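PDB 1Y23: histidine triad protein from Bacillus subtilis, which belongs to the histidine triad (HIT) family and, like its relatives, probably binds nucleotides and acts on their phosphate linkages. Local coordinates for residues B[39-47]-B[64-75]; B[79-89]-B[101-110]. All coordinates share one frame; numbering follows the deposited sequence.

Contact 1 (39-47 with 64-75) lays a helix on one face of the HIT-domain sheet. Contact 2 (79-89 with 101-110) pairs two strands of that sheet. Their centres lie about 9 Å apart. Strands 42-46 and 103-108 are neighbours and join them, with T42 O and I105 N 2.9 Å apart. I71 and I75 also pack on I105. H100, H102 and H104 fit the histidine triad motif; the last two lie in contact 2, so it probably forms part of the active site. H100 also binds the zinc ion, with C7, C10 and H49. The side chains of I45 and Y101 lie about 7 and 8 Å from this zinc. Both contacts touch the second subunit.

Contact 1 of 2, residues B[39-47]-B[64-75]; sequences KGHTLVIPK and YFHAVPKIARAI
V44 on strand 42-46 meets Y64, V68 and I71 in a helix-on-sheet packing of the HIT fold. Helix 67-75 runs nearly antiparallel to the strand, at 163°, with the axes 10.0 Å apart at closest. One hydrogen bond crosses the contact. Y64 OH donates to V44 O at 2.7 Å. The hydroxyl sits above the carbonyl plane, 55° out of it, and not on a lone pair. Y64 carries its ring anti to the backbone N (chi1 175°), which sends the hydroxyl to the strand.

The other contacts are mainly apolar. V44 CG1 lies 3.6 Å from Y64 CE1. V44 CG2 and I71 CD1 meet tip to tip at 3.7 Å. The P46 side chain crosses that of Y64 obliquely, with P46 CD 3.9 Å from Y64 CE1. Outside the two segments, I71 also touches A30 and Y23, and Y101 meets the Y64 ring edge-to-face.

At the far end, T42 and I75 lie alongside each other, pointing opposite ways. T42 OG1 donates to G40 O at 2.8 Å, so this buried hydroxyl has an acceptor within its own segment. I75 CD1 packs beside that bond, 3.3 Å from T42 OG1 and 3.6 Å from G40 O.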
loop_
_atom_site.group_PDB
_atom_site.type_symbol
_atom_site.label_atom_id
_atom_site.label_comp_id
_atom_site.label_asym_id
_atom_site.label_seq_id
_atom_site.Cartn_x
_atom_site.Cartn_y
_atom_site.Cartn_z
ATOM N N LYS B 39 -13.156 -12.156 -2.927
ATOM C CA LYS B 39 -12.584 -13.491 -2.992
ATOM C C LYS B 39 -11.087 -13.377 -3.278
ATOM O O LYS B 39 -10.681 -12.893 -4.338
ATOM C CB LYS B 39 -13.277 -14.293 -4.094
ATOM C CG LYS B 39 -13.042 -15.791 -4.021
ATOM C CD LYS B 39 -13.819 -16.515 -5.108
ATOM C CE LYS B 39 -13.741 -18.019 -4.937
ATOM N NZ LYS B 39 -14.462 -18.717 -6.039
ATOM N N GLY B 40 -10.276 -13.814 -2.320
ATOM C CA GLY B 40 -8.832 -13.757 -2.476
ATOM C C GLY B 40 -8.176 -12.723 -1.570
ATOM O O GLY B 40 -6.961 -12.533 -1.612
ATOM N N HIS B 41 -8.983 -12.055 -0.751
ATOM C CA HIS B 41 -8.500 -11.038 0.179
ATOM C C HIS B 41 -7.363 -11.609 1.022
ATOM O O HIS B 41 -7.580 -12.468 1.879
ATOM C CB HIS B 41 -9.665 -10.567 1.066
ATOM C CG HIS B 41 -9.310 -9.449 1.998
ATOM N ND1 HIS B 41 -8.240 -8.611 1.776
ATOM C CD2 HIS B 41 -9.887 -9.023 3.149
ATOM C CE1 HIS B 41 -8.168 -7.721 2.750
ATOM N NE2 HIS B 41 -9.154 -7.948 3.597
ATOM N N THR B 42 -6.150 -11.122 0.776
ATOM C CA THR B 42 -4.968 -11.610 1.483
ATOM C C THR B 42 -4.270 -10.595 2.394
ATOM O O THR B 42 -4.244 -9.398 2.111
ATOM C CB THR B 42 -3.918 -12.123 0.468
ATOM O OG1 THR B 42 -4.511 -13.121 -0.373
ATOM C CG2 THR B 42 -2.727 -12.724 1.186
ATOM N N LEU B 43 -3.705 -11.094 3.489
ATOM C CA LEU B 43 -2.943 -10.263 4.417
ATOM C C LEU B 43 -1.480 -10.680 4.328
ATOM O O LEU B 43 -1.156 -11.856 4.484
ATOM C CB LEU B 43 -3.419 -10.451 5.850
ATOM C CG LEU B 43 -4.708 -9.709 6.173
ATOM C CD1 LEU B 43 -5.288 -10.244 7.474
ATOM C CD2 LEU B 43 -4.416 -8.202 6.263
ATOM N N VAL B 44 -0.605 -9.715 4.066
ATOM C CA VAL B 44 0.823 -9.980 3.969
ATOM C C VAL B 44 1.479 -9.247 5.128
ATOM O O VAL B 44 1.458 -8.012 5.199
ATOM C CB VAL B 44 1.417 -9.455 2.645
ATOM C CG1 VAL B 44 2.881 -9.826 2.546
ATOM C CG2 VAL B 44 0.648 -10.010 1.464
ATOM N N ILE B 45 2.055 -10.012 6.043
ATOM C CA ILE B 45 2.694 -9.420 7.202
ATOM C C ILE B 45 4.095 -9.977 7.423
ATOM O O ILE B 45 4.422 -11.058 6.946
ATOM C CB ILE B 45 1.853 -9.682 8.486
ATOM C CG1 ILE B 45 2.070 -11.110 8.989
ATOM C CG2 ILE B 45 0.365 -9.517 8.172
ATOM C CD1 ILE B 45 1.391 -11.409 10.311
ATOM N N PRO B 46 4.955 -9.217 8.120
ATOM C CA PRO B 46 6.321 -9.662 8.411
ATOM C C PRO B 46 6.212 -10.450 9.709
ATOM O O PRO B 46 5.335 -10.166 10.516
ATOM C CB PRO B 46 7.068 -8.353 8.608
ATOM C CG PRO B 46 6.032 -7.520 9.281
ATOM C CD PRO B 46 4.801 -7.789 8.442
ATOM N N LYS B 47 7.075 -11.436 9.915
ATOM C CA LYS B 47 7.009 -12.216 11.142
ATOM C C LYS B 47 7.484 -11.366 12.313
ATOM O O LYS B 47 7.031 -11.546 13.439
ATOM C CB LYS B 47 7.852 -13.487 11.011
ATOM C CG LYS B 47 7.351 -14.462 9.924
ATOM C CD LYS B 47 8.091 -15.807 9.967
ATOM C CE LYS B 47 7.581 -16.783 8.917
ATOM N NZ LYS B 47 8.237 -18.119 9.016
ATOM N N TYR B 64 10.729 -7.880 3.276
ATOM C CA TYR B 64 9.274 -7.881 3.211
ATOM C C TYR B 64 8.592 -7.593 1.883
ATOM O O TYR B 64 7.866 -8.439 1.361
ATOM C CB TYR B 64 8.700 -6.902 4.238
ATOM C CG TYR B 64 7.199 -6.767 4.144
ATOM C CD1 TYR B 64 6.356 -7.713 4.718
ATOM C CD2 TYR B 64 6.621 -5.717 3.423
ATOM C CE1 TYR B 64 4.967 -7.624 4.575
ATOM C CE2 TYR B 64 5.234 -5.616 3.269
ATOM C CZ TYR B 64 4.413 -6.576 3.851
ATOM O OH TYR B 64 3.042 -6.485 3.706
ATOM N N PHE B 65 8.815 -6.399 1.343
ATOM C CA PHE B 65 8.144 -5.975 0.119
ATOM C C PHE B 65 8.214 -6.857 -1.119
ATOM O O PHE B 65 7.259 -6.889 -1.891
ATOM C CB PHE B 65 8.589 -4.562 -0.274
ATOM C CG PHE B 65 7.772 -3.970 -1.401
ATOM C CD1 PHE B 65 6.415 -3.696 -1.228
ATOM C CD2 PHE B 65 8.345 -3.722 -2.645
ATOM C CE1 PHE B 65 5.645 -3.188 -2.278
ATOM C CE2 PHE B 65 7.581 -3.214 -3.701
ATOM C CZ PHE B 65 6.229 -2.947 -3.514
ATOM N N HIS B 66 9.329 -7.554 -1.328
ATOM C CA HIS B 66 9.447 -8.388 -2.516
ATOM C C HIS B 66 8.303 -9.407 -2.620
ATOM O O HIS B 66 7.859 -9.754 -3.721
ATOM C CB HIS B 66 10.800 -9.117 -2.552
ATOM C CG HIS B 66 10.885 -10.280 -1.618
ATOM N ND1 HIS B 66 11.311 -10.159 -0.313
ATOM C CD2 HIS B 66 10.526 -11.577 -1.779
ATOM C CE1 HIS B 66 11.206 -11.329 0.293
ATOM N NE2 HIS B 66 10.731 -12.206 -0.575
ATOM N N ALA B 67 7.814 -9.880 -1.480
ATOM C CA ALA B 67 6.724 -10.851 -1.481
ATOM C C ALA B 67 5.395 -10.274 -2.002
ATOM O O ALA B 67 4.574 -11.004 -2.569
ATOM C CB ALA B 67 6.527 -11.427 -0.077
ATOM N N VAL B 68 5.188 -8.970 -1.825
ATOM C CA VAL B 68 3.954 -8.326 -2.269
ATOM C C VAL B 68 3.665 -8.513 -3.764
ATOM O O VAL B 68 2.568 -8.925 -4.148
ATOM C CB VAL B 68 3.970 -6.811 -1.911
ATOM C CG1 VAL B 68 2.788 -6.086 -2.565
ATOM C CG2 VAL B 68 3.901 -6.657 -0.401
ATOM N N PRO B 69 4.642 -8.210 -4.630
ATOM C CA PRO B 69 4.415 -8.374 -6.069
ATOM C C PRO B 69 4.142 -9.833 -6.436
ATOM O O PRO B 69 3.237 -10.128 -7.223
ATOM C CB PRO B 69 5.714 -7.853 -6.680
ATOM C CG PRO B 69 6.138 -6.796 -5.695
ATOM C CD PRO B 69 5.909 -7.502 -4.381
ATOM N N LYS B 70 4.920 -10.741 -5.855
ATOM C CA LYS B 70 4.757 -12.164 -6.129
ATOM C C LYS B 70 3.341 -12.613 -5.774
ATOM O O LYS B 70 2.651 -13.225 -6.590
ATOM C CB LYS B 70 5.763 -12.989 -5.322
ATOM C CG LYS B 70 7.223 -12.687 -5.611
ATOM C CD LYS B 70 8.119 -13.504 -4.689
ATOM C CE LYS B 70 9.576 -13.454 -5.097
ATOM N NZ LYS B 70 10.162 -12.114 -4.951
ATOM N N ILE B 71 2.919 -12.308 -4.555
ATOM C CA ILE B 71 1.592 -12.690 -4.101
ATOM C C ILE B 71 0.514 -12.035 -4.953
ATOM O O ILE B 71 -0.486 -12.670 -5.296
ATOM C CB ILE B 71 1.402 -12.328 -2.615
ATOM C CG1 ILE B 71 2.419 -13.120 -1.779
ATOM C CG2 ILE B 71 -0.016 -12.646 -2.165
ATOM C CD1 ILE B 71 2.471 -12.747 -0.303
ATOM N N ALA B 72 0.717 -10.772 -5.313
ATOM C CA ALA B 72 -0.259 -10.068 -6.143
ATOM C C ALA B 72 -0.441 -10.768 -7.492
ATOM O O ALA B 72 -1.569 -10.978 -7.936
ATOM C CB ALA B 72 0.173 -8.621 -6.354
ATOM N N ARG B 73 0.662 -11.125 -8.149
ATOM C CA ARG B 73 0.571 -11.801 -9.441
ATOM C C ARG B 73 -0.104 -13.163 -9.308
ATOM O O ARG B 73 -0.861 -13.574 -10.182
ATOM C CB ARG B 73 1.956 -11.998 -10.056
ATOM C CG ARG B 73 2.545 -10.773 -10.715
ATOM C CD ARG B 73 3.808 -11.157 -11.475
ATOM N NE ARG B 73 4.802 -11.747 -10.584
ATOM C CZ ARG B 73 5.755 -11.062 -9.961
ATOM N NH1 ARG B 73 5.849 -9.748 -10.142
ATOM N NH2 ARG B 73 6.608 -11.692 -9.154
ATOM N N ALA B 74 0.184 -13.859 -8.215
ATOM C CA ALA B 74 -0.396 -15.170 -7.971
ATOM C C ALA B 74 -1.913 -15.060 -7.892
ATOM O O ALA B 74 -2.638 -15.846 -8.504
ATOM C CB ALA B 74 0.154 -15.752 -6.680
ATOM N N ILE B 75 -2.394 -14.075 -7.141
ATOM C CA ILE B 75 -3.829 -13.873 -6.987
ATOM C C ILE B 75 -4.454 -13.451 -8.303
ATOM O O ILE B 75 -5.557 -13.884 -8.634
ATOM C CB ILE B 75 -4.141 -12.795 -5.925
ATOM C CG1 ILE B 75 -3.703 -13.279 -4.546
ATOM C CG2 ILE B 75 -5.630 -12.485 -5.913
ATOM C CD1 ILE B 75 -3.869 -12.236 -3.461
#

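Contact 2 of 2, residues B[79-89]-B[101-110]; sequences FEPIGLNTLNN and YHMHIIPRYG
L87 and H104 form a hydrogen-bonded pair in the antiparallel ladder of strands 83-89 and 103-108. L87 O accepts twice: from H104 N at 2.7 Å, almost straight (172°), and from H104 ND1 at 3.2 Å. The ring nitrogen lies above the carbonyl plane, and the oxygen near the ring plane. H104 keeps CG beside its backbone N (chi1 -68°), which brings ND1 to this oxygen. L87 N donates back to H104 O.

N85 and I106 likewise exchange two N-to-O backbone bonds. The ladder ends in a classic beta bulge. R108 O accepts from I82 N at 2.9 Å and weakly from G83 N, while R108 N donates to G83 O.

R108 folds back over the strand pair. R108 NH2 donates to N85 OD1 at 3.1 Å, near the guanidinium plane, and its NE forms a salt bridge with D113. N85 ND2 donates to A94 O and N89 OD1 of the second subunit. Y109 OH bonds to K39 O.

Four waters bridge the two segments near H102. Water 3 accepts from N89 N at 2.7 Å and donates to H102 O at 2.8 Å. Water 4 accepts from N89 ND2 and bonds to H102 NE2. Water 1 joins N88 OD1 to Y101 OH, and N88 OD1 also accepts from N90 ND2. N88 ND2 reaches H102 O only weakly. H102 ND1 bonds to H100 O.

The bond from H104 ND1 ties the ring to the neighbouring strand and probably limits its rotation. The N85 bonds link this pairing to the dimer interface, where the sheet continues into the second subunit.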
loop_
_atom_site.group_PDB
_atom_site.type_symbol
_atom_site.label_atom_id
_atom_site.label_comp_id
_atom_site.label_asym_id
_atom_site.label_seq_id
_atom_site.Cartn_x
_atom_site.Cartn_y
_atom_site.Cartn_z
ATOM N N PHE B 79 -7.459 -15.881 -10.081
ATOM C CA PHE B 79 -8.835 -15.422 -10.224
ATOM C C PHE B 79 -9.043 -14.377 -11.307
ATOM O O PHE B 79 -10.156 -13.889 -11.492
ATOM C CB PHE B 79 -9.322 -14.857 -8.901
ATOM C CG PHE B 79 -9.091 -15.766 -7.743
ATOM C CD1 PHE B 79 -8.283 -15.370 -6.686
ATOM C CD2 PHE B 79 -9.699 -17.017 -7.695
ATOM C CE1 PHE B 79 -8.084 -16.200 -5.590
ATOM C CE2 PHE B 79 -9.509 -17.859 -6.607
ATOM C CZ PHE B 79 -8.701 -17.450 -5.549
ATOM N N GLU B 80 -7.974 -14.018 -12.002
ATOM C CA GLU B 80 -8.060 -13.048 -13.081
ATOM C C GLU B 80 -9.032 -11.887 -12.848
ATOM O O GLU B 80 -9.956 -11.669 -13.640
ATOM C CB GLU B 80 -8.434 -13.765 -14.376
ATOM C CG GLU B 80 -7.400 -14.776 -14.819
ATOM C CD GLU B 80 -7.805 -15.500 -16.079
ATOM O OE1 GLU B 80 -8.058 -14.816 -17.098
ATOM O OE2 GLU B 80 -7.864 -16.751 -16.052
ATOM N N PRO B 81 -8.840 -11.127 -11.755
ATOM C CA PRO B 81 -9.713 -9.989 -11.448
ATOM C C PRO B 81 -9.549 -8.876 -12.487
ATOM O O PRO B 81 -8.632 -8.914 -13.305
ATOM C CB PRO B 81 -9.230 -9.560 -10.068
ATOM C CG PRO B 81 -7.764 -9.843 -10.146
ATOM C CD PRO B 81 -7.759 -11.231 -10.760
ATOM N N ILE B 82 -10.435 -7.887 -12.442
ATOM C CA ILE B 82 -10.380 -6.763 -13.371
ATOM C C ILE B 82 -9.500 -5.645 -12.806
ATOM O O ILE B 82 -9.175 -4.686 -13.502
ATOM C CB ILE B 82 -11.799 -6.202 -13.646
ATOM C CG1 ILE B 82 -12.428 -5.688 -12.344
ATOM C CG2 ILE B 82 -12.668 -7.289 -14.246
ATOM C CD1 ILE B 82 -13.790 -5.039 -12.534
ATOM N N GLY B 83 -9.133 -5.784 -11.534
ATOM C CA GLY B 83 -8.294 -4.804 -10.866
ATOM C C GLY B 83 -7.732 -5.374 -9.575
ATOM O O GLY B 83 -7.989 -6.532 -9.242
ATOM N N LEU B 84 -6.964 -4.571 -8.844
ATOM C CA LEU B 84 -6.378 -5.022 -7.584
ATOM C C LEU B 84 -5.756 -3.857 -6.814
ATOM O O LEU B 84 -5.132 -2.979 -7.404
ATOM C CB LEU B 84 -5.320 -6.107 -7.851
ATOM C CG LEU B 84 -4.563 -6.639 -6.628
ATOM C CD1 LEU B 84 -4.196 -8.110 -6.798
ATOM C CD2 LEU B 84 -3.322 -5.794 -6.417
ATOM N N ASN B 85 -5.942 -3.835 -5.497
ATOM C CA ASN B 85 -5.361 -2.765 -4.687
ATOM C C ASN B 85 -4.532 -3.341 -3.552
ATOM O O ASN B 85 -4.681 -4.508 -3.189
ATOM C CB ASN B 85 -6.435 -1.873 -4.028
ATOM C CG ASN B 85 -7.596 -1.533 -4.944
ATOM O OD1 ASN B 85 -8.546 -2.303 -5.064
ATOM N ND2 ASN B 85 -7.531 -0.369 -5.581
ATOM N N THR B 86 -3.643 -2.514 -3.013
ATOM C CA THR B 86 -2.867 -2.888 -1.839
ATOM C C THR B 86 -3.148 -1.714 -0.912
ATOM O O THR B 86 -3.134 -0.553 -1.334
ATOM C CB THR B 86 -1.315 -3.048 -2.105
ATOM O OG1 THR B 86 -0.717 -1.780 -2.413
ATOM C CG2 THR B 86 -1.066 -4.032 -3.243
ATOM N N LEU B 87 -3.454 -2.044 0.339
ATOM C CA LEU B 87 -3.788 -1.063 1.361
ATOM C C LEU B 87 -3.143 -1.378 2.695
ATOM O O LEU B 87 -3.167 -2.513 3.174
ATOM C CB LEU B 87 -5.303 -1.004 1.560
ATOM C CG LEU B 87 -5.838 -0.090 2.668
ATOM C CD1 LEU B 87 -5.569 1.370 2.317
ATOM C CD2 LEU B 87 -7.337 -0.328 2.842
ATOM N N ASN B 88 -2.577 -0.348 3.298
ATOM C CA ASN B 88 -1.924 -0.469 4.584
ATOM C C ASN B 88 -2.533 0.610 5.479
ATOM O O ASN B 88 -2.617 1.765 5.074
ATOM C CB ASN B 88 -0.431 -0.224 4.403
ATOM C CG ASN B 88 0.285 -0.029 5.709
ATOM O OD1 ASN B 88 1.214 0.770 5.808
ATOM N ND2 ASN B 88 -0.134 -0.761 6.721
ATOM N N ASN B 89 -2.965 0.245 6.684
ATOM C CA ASN B 89 -3.553 1.225 7.600
ATOM C C ASN B 89 -2.674 1.374 8.836
ATOM O O ASN B 89 -2.250 0.382 9.427
ATOM C CB ASN B 89 -4.961 0.796 8.034
ATOM C CG ASN B 89 -5.868 0.476 6.860
ATOM O OD1 ASN B 89 -5.901 1.203 5.867
ATOM N ND2 ASN B 89 -6.632 -0.611 6.982
ATOM N N TYR B 101 1.993 -4.482 11.729
ATOM C CA TYR B 101 1.976 -4.079 10.323
ATOM C C TYR B 101 1.438 -5.165 9.406
ATOM O O TYR B 101 1.844 -6.322 9.494
ATOM C CB TYR B 101 3.383 -3.676 9.842
ATOM C CG TYR B 101 3.425 -3.223 8.390
ATOM C CD1 TYR B 101 3.151 -1.894 8.041
ATOM C CD2 TYR B 101 3.664 -4.140 7.360
ATOM C CE1 TYR B 101 3.107 -1.493 6.701
ATOM C CE2 TYR B 101 3.621 -3.755 6.021
ATOM C CZ TYR B 101 3.340 -2.430 5.693
ATOM O OH TYR B 101 3.273 -2.046 4.369
ATOM N N HIS B 102 0.516 -4.777 8.532
ATOM C CA HIS B 102 -0.057 -5.698 7.564
ATOM C C HIS B 102 -0.495 -4.951 6.316
ATOM O O HIS B 102 -0.926 -3.803 6.382
ATOM C CB HIS B 102 -1.243 -6.485 8.152
ATOM C CG HIS B 102 -2.283 -5.634 8.819
ATOM N ND1 HIS B 102 -2.067 -5.003 10.025
ATOM C CD2 HIS B 102 -3.557 -5.343 8.467
ATOM C CE1 HIS B 102 -3.162 -4.364 10.390
ATOM N NE2 HIS B 102 -4.085 -4.555 9.461
ATOM N N MET B 103 -0.359 -5.617 5.176
ATOM C CA MET B 103 -0.736 -5.052 3.893
ATOM C C MET B 103 -1.906 -5.860 3.353
ATOM O O MET B 103 -1.866 -7.090 3.366
ATOM C CB MET B 103 0.435 -5.153 2.916
ATOM C CG MET B 103 0.135 -4.649 1.518
ATOM S SD MET B 103 0.421 -2.875 1.343
ATOM C CE MET B 103 2.007 -2.883 0.508
ATOM N N HIS B 104 -2.958 -5.177 2.908
ATOM C CA HIS B 104 -4.108 -5.861 2.327
ATOM C C HIS B 104 -3.898 -5.947 0.825
ATOM O O HIS B 104 -3.539 -4.956 0.186
ATOM C CB HIS B 104 -5.415 -5.088 2.530
ATOM C CG HIS B 104 -5.880 -5.007 3.945
ATOM N ND1 HIS B 104 -5.559 -3.953 4.776
ATOM C CD2 HIS B 104 -6.688 -5.820 4.665
ATOM C CE1 HIS B 104 -6.156 -4.119 5.942
ATOM N NE2 HIS B 104 -6.848 -5.244 5.902
ATOM N N ILE B 105 -4.119 -7.128 0.268
ATOM C CA ILE B 105 -4.020 -7.319 -1.169
ATOM C C ILE B 105 -5.449 -7.620 -1.592
ATOM O O ILE B 105 -5.946 -8.731 -1.405
ATOM C CB ILE B 105 -3.096 -8.494 -1.523
ATOM C CG1 ILE B 105 -1.667 -8.157 -1.072
ATOM C CG2 ILE B 105 -3.146 -8.766 -3.021
ATOM C CD1 ILE B 105 -0.632 -9.175 -1.481
ATOM N N ILE B 106 -6.115 -6.618 -2.152
ATOM C CA ILE B 106 -7.509 -6.775 -2.530
ATOM C C ILE B 106 -7.785 -6.868 -4.020
ATOM O O ILE B 106 -7.643 -5.898 -4.757
ATOM C CB ILE B 106 -8.350 -5.633 -1.931
ATOM C CG1 ILE B 106 -8.106 -5.560 -0.413
ATOM C CG2 ILE B 106 -9.826 -5.867 -2.215
ATOM C CD1 ILE B 106 -8.541 -4.252 0.232
ATOM N N PRO B 107 -8.167 -8.064 -4.489
ATOM C CA PRO B 107 -8.465 -8.238 -5.912
ATOM C C PRO B 107 -9.820 -7.585 -6.157
ATOM O O PRO B 107 -10.672 -7.564 -5.265
ATOM C CB PRO B 107 -8.502 -9.757 -6.072
ATOM C CG PRO B 107 -9.047 -10.207 -4.753
ATOM C CD PRO B 107 -8.283 -9.346 -3.768
ATOM N N ARG B 108 -10.008 -7.029 -7.348
ATOM C CA ARG B 108 -11.265 -6.363 -7.686
ATOM C C ARG B 108 -11.988 -7.105 -8.804
ATOM O O ARG B 108 -11.364 -7.562 -9.761
ATOM C CB ARG B 108 -10.999 -4.907 -8.099
ATOM C CG ARG B 108 -10.424 -4.041 -6.982
ATOM C CD ARG B 108 -11.415 -3.931 -5.806
ATOM N NE ARG B 108 -12.521 -3.014 -6.069
ATOM C CZ ARG B 108 -12.392 -1.693 -6.183
ATOM N NH1 ARG B 108 -13.453 -0.938 -6.423
ATOM N NH2 ARG B 108 -11.205 -1.118 -6.044
ATOM N N TYR B 109 -13.305 -7.227 -8.678
ATOM C CA TYR B 109 -14.103 -7.923 -9.685
ATOM C C TYR B 109 -15.237 -7.056 -10.235
ATOM O O TYR B 109 -15.934 -7.451 -11.168
ATOM C CB TYR B 109 -14.675 -9.210 -9.090
ATOM C CG TYR B 109 -13.623 -10.144 -8.520
ATOM C CD1 TYR B 109 -13.414 -10.234 -7.144
ATOM C CD2 TYR B 109 -12.843 -10.941 -9.361
ATOM C CE1 TYR B 109 -12.452 -11.101 -6.618
ATOM C CE2 TYR B 109 -11.876 -11.811 -8.846
ATOM C CZ TYR B 109 -11.690 -11.887 -7.476
ATOM O OH TYR B 109 -10.757 -12.758 -6.957
ATOM N N GLY B 110 -15.415 -5.875 -9.650
ATOM C CA GLY B 110 -16.460 -4.977 -10.104
ATOM C C GLY B 110 -17.622 -4.879 -9.136
ATOM O O GLY B 110 -17.440 -4.545 -7.962
HETATM O O HOH W 1 2.770 0.522 3.613
HETATM O O HOH W 2 -0.354 -1.684 9.263
HETATM O O HOH W 3 -3.180 -2.382 7.262
HETATM O O HOH W 4 -6.556 -3.181 8.802
#